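Local atomic coordinates of Slr0280 protein (Synechocystis sp., PDB entry 5H3K), a protein that is of unknown function but belongs to the phosphodiester glycosidase (NAGPA) family, and so may hydrolyse a sugar-phosphodiester linkage. Residues A[369-375]-A[495-501]; A[306-312]-A[604-610]; A[532-538]-A[570-576]. All blocks are in the same frame, centred on the assembly; numbering follows the deposited sequence.

Interaction 1 (A[369-375]-A[495-501])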
loop_
_atom_site.group_PDB
_atom_site.type_symbol
_atom_site.label_atom_id
_atom_site.label_comp_id
_atom_site.label_asym_id
_atom_site.label_seq_id
_atom_site.Cartn_x
_atom_site.Cartn_y
_atom_site.Cartn_z
ATOM N N GLY A 369 3.489 16.817 -8.915
ATOM C CA GLY A 369 3.696 16.830 -7.477
ATOM C C GLY A 369 4.546 15.661 -7.010
ATOM O O GLY A 369 4.411 14.541 -7.521
ATOM N N ALA A 370 5.426 15.925 -6.047
ATOM C CA ALA A 370 6.345 14.921 -5.524
ATOM C C ALA A 370 6.706 15.224 -4.082
ATOM O O ALA A 370 6.671 16.383 -3.647
ATOM C CB ALA A 370 7.623 14.841 -6.396
ATOM N N ILE A 371 7.065 14.172 -3.357
ATOM C CA ILE A 371 7.617 14.274 -2.007
ATOM C C ILE A 371 9.033 13.700 -2.004
ATOM O O ILE A 371 9.313 12.735 -2.710
ATOM C CB ILE A 371 6.715 13.534 -0.970
ATOM C CG1 ILE A 371 7.176 13.813 0.465
ATOM C CG2 ILE A 371 6.652 12.021 -1.244
ATOM C CD1 ILE A 371 6.348 13.063 1.530
ATOM N N ALA A 372 9.939 14.293 -1.230
ATOM C CA ALA A 372 11.271 13.718 -1.074
ATOM C C ALA A 372 11.646 13.767 0.390
ATOM O O ALA A 372 11.115 14.593 1.134
ATOM C CB ALA A 372 12.299 14.476 -1.927
ATOM N N TRP A 373 12.551 12.892 0.812
ATOM C CA TRP A 373 12.886 12.791 2.225
ATOM C C TRP A 373 14.247 12.173 2.459
ATOM O O TRP A 373 14.827 11.571 1.553
ATOM C CB TRP A 373 11.822 11.964 2.975
ATOM C CG TRP A 373 11.802 10.510 2.604
ATOM C CD1 TRP A 373 12.497 9.503 3.203
ATOM C CD2 TRP A 373 11.024 9.897 1.567
ATOM N NE1 TRP A 373 12.221 8.306 2.595
ATOM C CE2 TRP A 373 11.313 8.517 1.592
ATOM C CE3 TRP A 373 10.116 10.383 0.615
ATOM C CZ2 TRP A 373 10.726 7.611 0.706
ATOM C CZ3 TRP A 373 9.536 9.482 -0.275
ATOM C CH2 TRP A 373 9.838 8.113 -0.219
ATOM N N ASN A 374 14.758 12.317 3.680
ATOM C CA ASN A 374 15.989 11.627 4.059
ATOM C C ASN A 374 15.751 10.766 5.301
ATOM O O ASN A 374 14.631 10.725 5.834
ATOM C CB ASN A 374 17.161 12.611 4.254
ATOM C CG ASN A 374 16.901 13.647 5.367
ATOM O OD1 ASN A 374 16.162 13.388 6.322
ATOM N ND2 ASN A 374 17.524 14.826 5.242
ATOM N N ASP A 375 16.792 10.087 5.765
ATOM C CA ASP A 375 16.642 9.180 6.906
ATOM C C ASP A 375 16.775 9.882 8.252
ATOM O O ASP A 375 16.847 9.236 9.302
ATOM C CB ASP A 375 17.626 8.022 6.810
ATOM C CG ASP A 375 17.233 7.032 5.759
ATOM O OD1 ASP A 375 16.127 7.189 5.178
ATOM O OD2 ASP A 375 18.023 6.102 5.504
ATOM N N PHE A 495 17.714 15.610 -1.216
ATOM C CA PHE A 495 17.054 14.416 -0.674
ATOM C C PHE A 495 17.315 13.160 -1.500
ATOM O O PHE A 495 17.091 13.154 -2.709
ATOM C CB PHE A 495 15.545 14.657 -0.521
ATOM C CG PHE A 495 15.210 15.791 0.413
ATOM C CD1 PHE A 495 15.073 15.567 1.774
ATOM C CD2 PHE A 495 15.071 17.094 -0.066
ATOM C CE1 PHE A 495 14.770 16.630 2.656
ATOM C CE2 PHE A 495 14.778 18.157 0.800
ATOM C CZ PHE A 495 14.620 17.920 2.158
ATOM N N PRO A 496 17.790 12.095 -0.841
ATOM C CA PRO A 496 18.198 10.874 -1.539
ATOM C C PRO A 496 17.043 9.938 -1.844
ATOM O O PRO A 496 17.276 8.984 -2.583
ATOM C CB PRO A 496 19.135 10.203 -0.533
ATOM C CG PRO A 496 18.557 10.604 0.813
ATOM C CD PRO A 496 18.102 12.044 0.601
ATOM N N ASN A 497 15.856 10.179 -1.276
ATOM C CA ASN A 497 14.682 9.345 -1.529
ATOM C C ASN A 497 13.514 10.201 -1.971
ATOM O O ASN A 497 13.335 11.320 -1.496
ATOM C CB ASN A 497 14.252 8.583 -0.266
ATOM C CG ASN A 497 15.410 7.921 0.438
ATOM O OD1 ASN A 497 16.066 7.043 -0.119
ATOM N ND2 ASN A 497 15.656 8.321 1.691
ATOM N N GLY A 498 12.703 9.690 -2.888
ATOM C CA GLY A 498 11.516 10.431 -3.260
ATOM C C GLY A 498 10.507 9.680 -4.092
ATOM O O GLY A 498 10.781 8.602 -4.626
ATOM N N MET A 499 9.330 10.278 -4.214
ATOM C CA MET A 499 8.224 9.678 -4.934
ATOM C C MET A 499 7.400 10.769 -5.600
ATOM O O MET A 499 6.917 11.700 -4.928
ATOM C CB MET A 499 7.341 8.883 -3.961
ATOM C CG MET A 499 6.034 8.352 -4.563
ATOM S SD MET A 499 6.286 7.150 -5.871
ATOM C CE MET A 499 7.172 5.848 -5.020
ATOM N N GLY A 500 7.207 10.647 -6.911
ATOM C CA GLY A 500 6.291 11.514 -7.628
ATOM C C GLY A 500 4.911 10.878 -7.797
ATOM O O GLY A 500 4.758 9.646 -7.850
ATOM N N ALA A 501 3.889 11.722 -7.853
ATOM C CA ALA A 501 2.549 11.278 -8.202
ATOM C C ALA A 501 1.773 12.473 -8.665
ATOM O O ALA A 501 1.991 12.972 -9.777
ATOM C CB ALA A 501 1.842 10.563 -7.038
#
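Ala501 N donates to Gly369 O at 2.9 Å, a nearly straight bond with 172° at the hydrogen. It closes one end of an antiparallel β-ladder between strands 369-373 and 497-500, part of a larger mixed sheet. Further along, Ile371 and Met499 exchange a pair of equally sound backbone bonds. Where Ala370 faces Gly500 and Ala372 faces Gly498, the non-hydrogen-bonded pairs bring the CA atoms to 4.0 Å. At the other end Trp373 O is approached by two N-H groups of Asn497, the backbone N at 3.3 Å and the side-chain ND2 at 3.4 Å, both weak, bent bonds.

The indole of Trp373 folds across to the neighbouring strand because CG sits between the backbone N and the carbonyl carbon (chi1 68°). Asn497 CB lies over its face in a CH-pi contact, 3.7 Å from the centroid of the five-membered ring of Trp373. The six-membered end of the indole reaches on to Gly498, whose CA is 3.7 Å from Trp373 CZ3. Indole NE1 bonds to Leu309 O and Asn497 OD1 to Gln357 N, two bonds that help hold the indole and the amide in place.

On the other face of the sheet, Ala372 CB meets Phe495 CB at 3.5 Å. The Phe495 ring turns its edge to the backbone of the opposing strand, CD1 lying 3.6 Å from Trp373 C.

Interaction 2 (A[306-312]-A[604-610])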
loop_
_atom_site.group_PDB
_atom_site.type_symbol
_atom_site.label_atom_id
_atom_site.label_comp_id
_atom_site.label_asym_id
_atom_site.label_seq_id
_atom_site.Cartn_x
_atom_site.Cartn_y
_atom_site.Cartn_z
ATOM N N GLY A 306 15.223 4.436 14.355
ATOM C CA GLY A 306 15.101 3.216 13.585
ATOM C C GLY A 306 14.009 3.218 12.526
ATOM O O GLY A 306 13.850 2.217 11.820
ATOM N N ILE A 307 13.258 4.311 12.413
ATOM C CA ILE A 307 12.225 4.404 11.373
ATOM C C ILE A 307 12.792 4.993 10.095
ATOM O O ILE A 307 13.452 6.038 10.125
ATOM C CB ILE A 307 11.014 5.236 11.822
ATOM C CG1 ILE A 307 10.238 4.480 12.904
ATOM C CG2 ILE A 307 10.096 5.558 10.624
ATOM C CD1 ILE A 307 8.853 5.036 13.178
ATOM N N SER A 308 12.532 4.327 8.968
ATOM C CA SER A 308 12.919 4.861 7.672
ATOM C C SER A 308 11.797 4.607 6.681
ATOM O O SER A 308 10.934 3.755 6.917
ATOM C CB SER A 308 14.228 4.245 7.169
ATOM O OG SER A 308 14.154 2.833 7.103
ATOM N N LEU A 309 11.791 5.383 5.600
ATOM C CA LEU A 309 10.859 5.151 4.506
ATOM C C LEU A 309 11.649 4.876 3.229
ATOM O O LEU A 309 12.712 5.460 3.001
ATOM C CB LEU A 309 9.900 6.332 4.302
ATOM C CG LEU A 309 8.719 6.480 5.270
ATOM C CD1 LEU A 309 9.207 6.917 6.628
ATOM C CD2 LEU A 309 7.715 7.493 4.739
ATOM N N ARG A 310 11.133 3.963 2.413
ATOM C CA ARG A 310 11.723 3.655 1.111
ATOM C C ARG A 310 10.633 3.438 0.095
ATOM O O ARG A 310 9.639 2.778 0.388
ATOM C CB ARG A 310 12.552 2.365 1.167
ATOM C CG ARG A 310 13.881 2.472 1.922
ATOM C CD ARG A 310 14.863 3.400 1.206
ATOM N NE ARG A 310 16.151 3.422 1.892
ATOM C CZ ARG A 310 16.458 4.267 2.871
ATOM N NH1 ARG A 310 15.575 5.167 3.285
ATOM N NH2 ARG A 310 17.654 4.207 3.444
ATOM N N PRO A 311 10.833 3.950 -1.125
ATOM C CA PRO A 311 9.958 3.517 -2.215
ATOM C C PRO A 311 10.246 2.061 -2.539
ATOM O O PRO A 311 11.406 1.622 -2.480
ATOM C CB PRO A 311 10.359 4.428 -3.387
ATOM C CG PRO A 311 11.751 4.873 -3.084
ATOM C CD PRO A 311 11.904 4.859 -1.578
ATOM N N LEU A 312 9.202 1.313 -2.864
ATOM C CA LEU A 312 9.332 -0.108 -3.119
ATOM C C LEU A 312 8.690 -0.404 -4.449
ATOM O O LEU A 312 7.533 -0.023 -4.674
ATOM C CB LEU A 312 8.614 -0.893 -2.020
ATOM C CG LEU A 312 9.069 -0.656 -0.576
ATOM C CD1 LEU A 312 8.198 -1.505 0.350
ATOM C CD2 LEU A 312 10.535 -1.027 -0.422
ATOM N N ALA A 604 5.220 1.489 -4.272
ATOM C CA ALA A 604 4.639 1.855 -2.993
ATOM C C ALA A 604 5.609 2.714 -2.205
ATOM O O ALA A 604 6.789 2.826 -2.550
ATOM C CB ALA A 604 4.325 0.587 -2.217
ATOM N N ILE A 605 5.111 3.351 -1.153
ATOM C CA ILE A 605 6.005 3.917 -0.154
ATOM C C ILE A 605 5.938 2.981 1.040
ATOM O O ILE A 605 4.852 2.726 1.565
ATOM C CB ILE A 605 5.592 5.340 0.235
ATOM C CG1 ILE A 605 5.769 6.291 -0.957
ATOM C CG2 ILE A 605 6.413 5.864 1.427
ATOM C CD1 ILE A 605 5.134 7.673 -0.740
ATOM N N GLY A 606 7.092 2.475 1.472
ATOM C CA GLY A 606 7.160 1.536 2.585
ATOM C C GLY A 606 7.809 2.170 3.808
ATOM O O GLY A 606 8.704 3.007 3.692
ATOM N N VAL A 607 7.337 1.777 4.985
ATOM C CA VAL A 607 7.893 2.233 6.251
ATOM C C VAL A 607 8.585 1.051 6.923
ATOM O O VAL A 607 8.025 -0.042 7.022
ATOM C CB VAL A 607 6.788 2.763 7.179
ATOM C CG1 VAL A 607 7.391 3.234 8.519
ATOM C CG2 VAL A 607 6.045 3.910 6.511
ATOM N N PHE A 608 9.811 1.270 7.372
ATOM C CA PHE A 608 10.592 0.206 7.986
ATOM C C PHE A 608 10.971 0.610 9.403
ATOM O O PHE A 608 11.259 1.781 9.677
ATOM C CB PHE A 608 11.833 -0.084 7.137
ATOM C CG PHE A 608 11.511 -0.664 5.787
ATOM C CD1 PHE A 608 11.189 0.161 4.715
ATOM C CD2 PHE A 608 11.480 -2.038 5.608
ATOM C CE1 PHE A 608 10.871 -0.388 3.472
ATOM C CE2 PHE A 608 11.166 -2.591 4.380
ATOM C CZ PHE A 608 10.857 -1.764 3.313
ATOM N N VAL A 609 10.932 -0.355 10.310
ATOM C CA VAL A 609 11.294 -0.109 11.697
ATOM C C VAL A 609 12.461 -1.023 12.039
ATOM O O VAL A 609 12.321 -2.243 12.019
ATOM C CB VAL A 609 10.112 -0.372 12.642
ATOM C CG1 VAL A 609 10.508 -0.054 14.084
ATOM C CG2 VAL A 609 8.913 0.479 12.233
ATOM N N ARG A 610 13.619 -0.430 12.320
ATOM C CA ARG A 610 14.845 -1.197 12.539
ATOM C C ARG A 610 15.613 -0.731 13.769
ATOM O O ARG A 610 15.055 -0.660 14.861
ATOM C CB ARG A 610 15.745 -1.110 11.308
ATOM C CG ARG A 610 15.160 -1.816 10.095
ATOM C CD ARG A 610 15.776 -1.362 8.785
ATOM N NE ARG A 610 15.322 -2.198 7.675
ATOM C CZ ARG A 610 15.479 -1.888 6.392
ATOM N NH1 ARG A 610 16.076 -0.753 6.053
ATOM N NH2 ARG A 610 15.034 -2.714 5.450
#
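Strands 307-312 and 604-609 run antiparallel, their axes 4.5 Å apart at closest approach and 147° between their directions, a marked twist. Seven backbone hydrogen bonds join the two segments, among them Phe608 N to Ser308 O at 2.8 Å. This β-ladder brings the last strand of the chain beside strand 307-313, within a curled antiparallel sheet.

One face is aliphatic. Leu309 and Val607 lie side by side and point the same way, with Leu309 CG 3.9 Å from Val607 CG2. From Leu309 the CD2 branch goes on to Ile605 CG2, also at 3.9 Å, and Ile307 CG2 lies against Val607 CG1.

The opposite face carries Phe608 and Leu312, which approach from opposite directions. Leu312 CD2 reaches the ring edge, near its plane, 3.8 Å from Phe608 CZ. The other methyl, CD1, settles on Gly606 CA at 3.9 Å; Gly606 has no side chain there, which lets the methyl come this close to the backbone. Helix 325-331 packs behind Leu312 through Ile328.

Arg310 bends back over its own strand at chi2 (-66°), while NH2 is held by Asp375 in a salt bridge and by Gln357 OE1. Its NH1 donates to Leu309 O at 2.9 Å; this oxygen lies near the guanidinium plane, while NH1 sits above the carbonyl plane, 38° out of it.

Interaction 3 (A[532-538]-A[570-576])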
loop_
_atom_site.group_PDB
_atom_site.type_symbol
_atom_site.label_atom_id
_atom_site.label_comp_id
_atom_site.label_asym_id
_atom_site.label_seq_id
_atom_site.Cartn_x
_atom_site.Cartn_y
_atom_site.Cartn_z
ATOM N N SER A 532 -5.585 7.927 -2.379
ATOM C CA SER A 532 -4.438 7.708 -1.497
ATOM C C SER A 532 -3.649 9.007 -1.410
ATOM O O SER A 532 -3.605 9.783 -2.365
ATOM C CB SER A 532 -3.517 6.599 -2.036
ATOM O OG SER A 532 -4.165 5.341 -2.022
ATOM N N ALA A 533 -3.019 9.258 -0.268
ATOM C CA ALA A 533 -2.155 10.424 -0.146
ATOM C C ALA A 533 -1.033 10.174 0.831
ATOM O O ALA A 533 -1.123 9.293 1.700
ATOM C CB ALA A 533 -2.955 11.686 0.267
ATOM N N ILE A 534 0.028 10.959 0.680
ATOM C CA ILE A 534 1.039 11.083 1.716
ATOM C C ILE A 534 1.116 12.551 2.115
ATOM O O ILE A 534 1.139 13.441 1.250
ATOM C CB ILE A 534 2.426 10.533 1.297
ATOM C CG1 ILE A 534 3.431 10.717 2.442
ATOM C CG2 ILE A 534 2.923 11.188 -0.006
ATOM C CD1 ILE A 534 4.663 9.871 2.285
ATOM N N ALA A 535 1.136 12.807 3.418
ATOM C CA ALA A 535 1.111 14.170 3.911
ATOM C C ALA A 535 2.010 14.311 5.121
ATOM O O ALA A 535 2.436 13.308 5.723
ATOM C CB ALA A 535 -0.319 14.572 4.266
ATOM N N VAL A 536 2.324 15.552 5.468
ATOM C CA VAL A 536 2.963 15.810 6.755
ATOM C C VAL A 536 2.126 16.804 7.556
ATOM O O VAL A 536 1.561 17.744 6.986
ATOM C CB VAL A 536 4.425 16.301 6.608
ATOM C CG1 VAL A 536 5.257 15.282 5.839
ATOM C CG2 VAL A 536 4.469 17.642 5.899
ATOM N N ASP A 537 2.035 16.583 8.866
ATOM C CA ASP A 537 1.292 17.487 9.762
ATOM C C ASP A 537 2.177 18.579 10.383
ATOM O O ASP A 537 3.328 18.746 9.984
ATOM C CB ASP A 537 0.539 16.705 10.853
ATOM C CG ASP A 537 1.467 15.986 11.845
ATOM O OD1 ASP A 537 2.661 16.348 12.011
ATOM O OD2 ASP A 537 0.978 15.038 12.491
ATOM N N ARG A 538 1.623 19.299 11.361
ATOM C CA ARG A 538 2.306 20.394 12.057
ATOM C C ARG A 538 3.595 19.950 12.747
ATOM O O ARG A 538 4.552 20.722 12.857
ATOM C CB ARG A 538 1.370 20.984 13.116
ATOM C CG ARG A 538 -0.110 20.954 12.732
ATOM C CD ARG A 538 -0.508 22.195 11.944
ATOM N NE ARG A 538 -1.854 22.081 11.388
ATOM C CZ ARG A 538 -2.421 22.994 10.604
ATOM N NH1 ARG A 538 -1.759 24.102 10.279
ATOM N NH2 ARG A 538 -3.653 22.800 10.141
ATOM N N ALA A 570 -3.240 18.142 7.598
ATOM C CA ALA A 570 -2.117 18.165 6.663
ATOM C C ALA A 570 -1.639 19.592 6.407
ATOM O O ALA A 570 -2.442 20.461 6.082
ATOM C CB ALA A 570 -2.504 17.495 5.353
ATOM N N VAL A 571 -0.336 19.838 6.546
ATOM C CA VAL A 571 0.231 21.122 6.113
ATOM C C VAL A 571 0.826 21.039 4.707
ATOM O O VAL A 571 0.867 22.032 3.992
ATOM C CB VAL A 571 1.279 21.666 7.108
ATOM C CG1 VAL A 571 0.672 21.768 8.490
ATOM C CG2 VAL A 571 2.496 20.782 7.153
ATOM N N ASN A 572 1.302 19.855 4.325
ATOM C CA ASN A 572 1.693 19.575 2.943
ATOM C C ASN A 572 1.051 18.235 2.606
ATOM O O ASN A 572 1.017 17.367 3.468
ATOM C CB ASN A 572 3.221 19.438 2.819
ATOM C CG ASN A 572 3.966 20.735 3.108
ATOM O OD1 ASN A 572 3.621 21.795 2.596
ATOM N ND2 ASN A 572 5.011 20.640 3.914
ATOM N N ALA A 573 0.530 18.062 1.388
ATOM C CA ALA A 573 -0.151 16.833 1.007
ATOM C C ALA A 573 0.001 16.570 -0.481
ATOM O O ALA A 573 -0.169 17.479 -1.297
ATOM C CB ALA A 573 -1.651 16.908 1.381
ATOM N N LEU A 574 0.318 15.322 -0.817
ATOM C CA LEU A 574 0.492 14.877 -2.193
ATOM C C LEU A 574 -0.521 13.788 -2.483
ATOM O O LEU A 574 -0.594 12.777 -1.762
ATOM C CB LEU A 574 1.911 14.321 -2.389
ATOM C CG LEU A 574 2.199 13.611 -3.712
ATOM C CD1 LEU A 574 2.157 14.616 -4.843
ATOM C CD2 LEU A 574 3.583 12.945 -3.616
ATOM N N ASN A 575 -1.313 13.993 -3.532
ATOM C CA ASN A 575 -2.208 12.959 -4.026
ATOM C C ASN A 575 -1.380 11.843 -4.637
ATOM O O ASN A 575 -0.471 12.108 -5.427
ATOM C CB ASN A 575 -3.175 13.512 -5.069
ATOM C CG ASN A 575 -4.230 12.495 -5.470
ATOM O OD1 ASN A 575 -5.022 12.033 -4.626
ATOM N ND2 ASN A 575 -4.229 12.105 -6.748
ATOM N N LEU A 576 -1.655 10.609 -4.229
ATOM C CA LEU A 576 -0.999 9.439 -4.808
ATOM C C LEU A 576 -2.006 8.804 -5.756
ATOM O O LEU A 576 -3.143 9.290 -5.875
ATOM C CB LEU A 576 -0.582 8.461 -3.694
ATOM C CG LEU A 576 0.465 8.991 -2.690
ATOM C CD1 LEU A 576 0.709 8.027 -1.496
ATOM C CD2 LEU A 576 1.781 9.315 -3.383
HETATM O O HOH W 1 -5.454 9.389 -4.903
#
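Val536 meets two consecutive residues of the facing strand, Val571 and Asn572, in a classic β-bulge on the antiparallel ladder 532-536/572-576. Val571 N bonds to Val536 O at 2.9 Å, in the carbonyl plane, whereas Asn572 N reaches the same oxygen only weakly. In the bulge the Val571 side chain points toward the partner strand. One of its methyls, CG2, packs 3.2 Å from Val536 O; the other, CG1, lies under a face of the Arg538 guanidinium, with Arg538 CD at 3.7 Å. On the face that carries Val536, Ile534 and Leu574, Val536 CG2 touches the amide end of Asn572, 3.6 Å from ND2, while Asn572 OD1 accepts from Gln508 N.

Further along this face, Ile534 has CG2 between its backbone N and carbonyl carbon (chi1 179° for CG1). That puts CG2 alongside the facing strand, 4.1 Å from Leu574 CB and 4.0 Å from Leu576 CD2, the side chains crossing at a slant. Leu576 also leans over the partner backbone, its CD1 lying 3.6 Å from Ala533 C.

The reverse face bears alanines, with Asn575 at one end: Ala535 CB meets both Ala570 CB and Ala573 CB. Helix 558-567, which lies in the connection between the two strands, rests here with Phe561 on Ala533 and Leu565 on Ala533 and Ala573.

At the end of the ladder a water accepts from Ser532 N and lies 2.7 Å from Asn575 OD1. Asn575 ND2 bonds to Gly502 O, and Ser532 OG pairs with Asn339 and Thr582. The middle of the contact thus depends on backbone bonds and close apolar packing, while the polar ends of Ser532, Asn572 and Asn575 find partners in neighbouring segments, tying the ladder into the fold around it.

How the interactions relate
The three ladders belong to three separate sheets that pack together. Interaction 1 is about 12 Å, centre to centre, from each of the others, whereas the centres of interactions 2 and 3 are about 17 Å apart. Its links to interaction 2 include the salt bridge of Asp375 with Arg310, OD2 to NH2 at 2.8 Å, and packing of Trp373 CZ2 on Pro311 CD at 3.8 Å. Toward interaction 3 the join is apolar: Ile371 CD1 touches Ile534 CD1 at 3.7 Å, and Ile605 CD1 from interaction 2 reaches the same methyl at 3.8 Å. Ile371 and Ile605 therefore both pack on Ile534 CD1, which brings all three sheets into contact through their isoleucines.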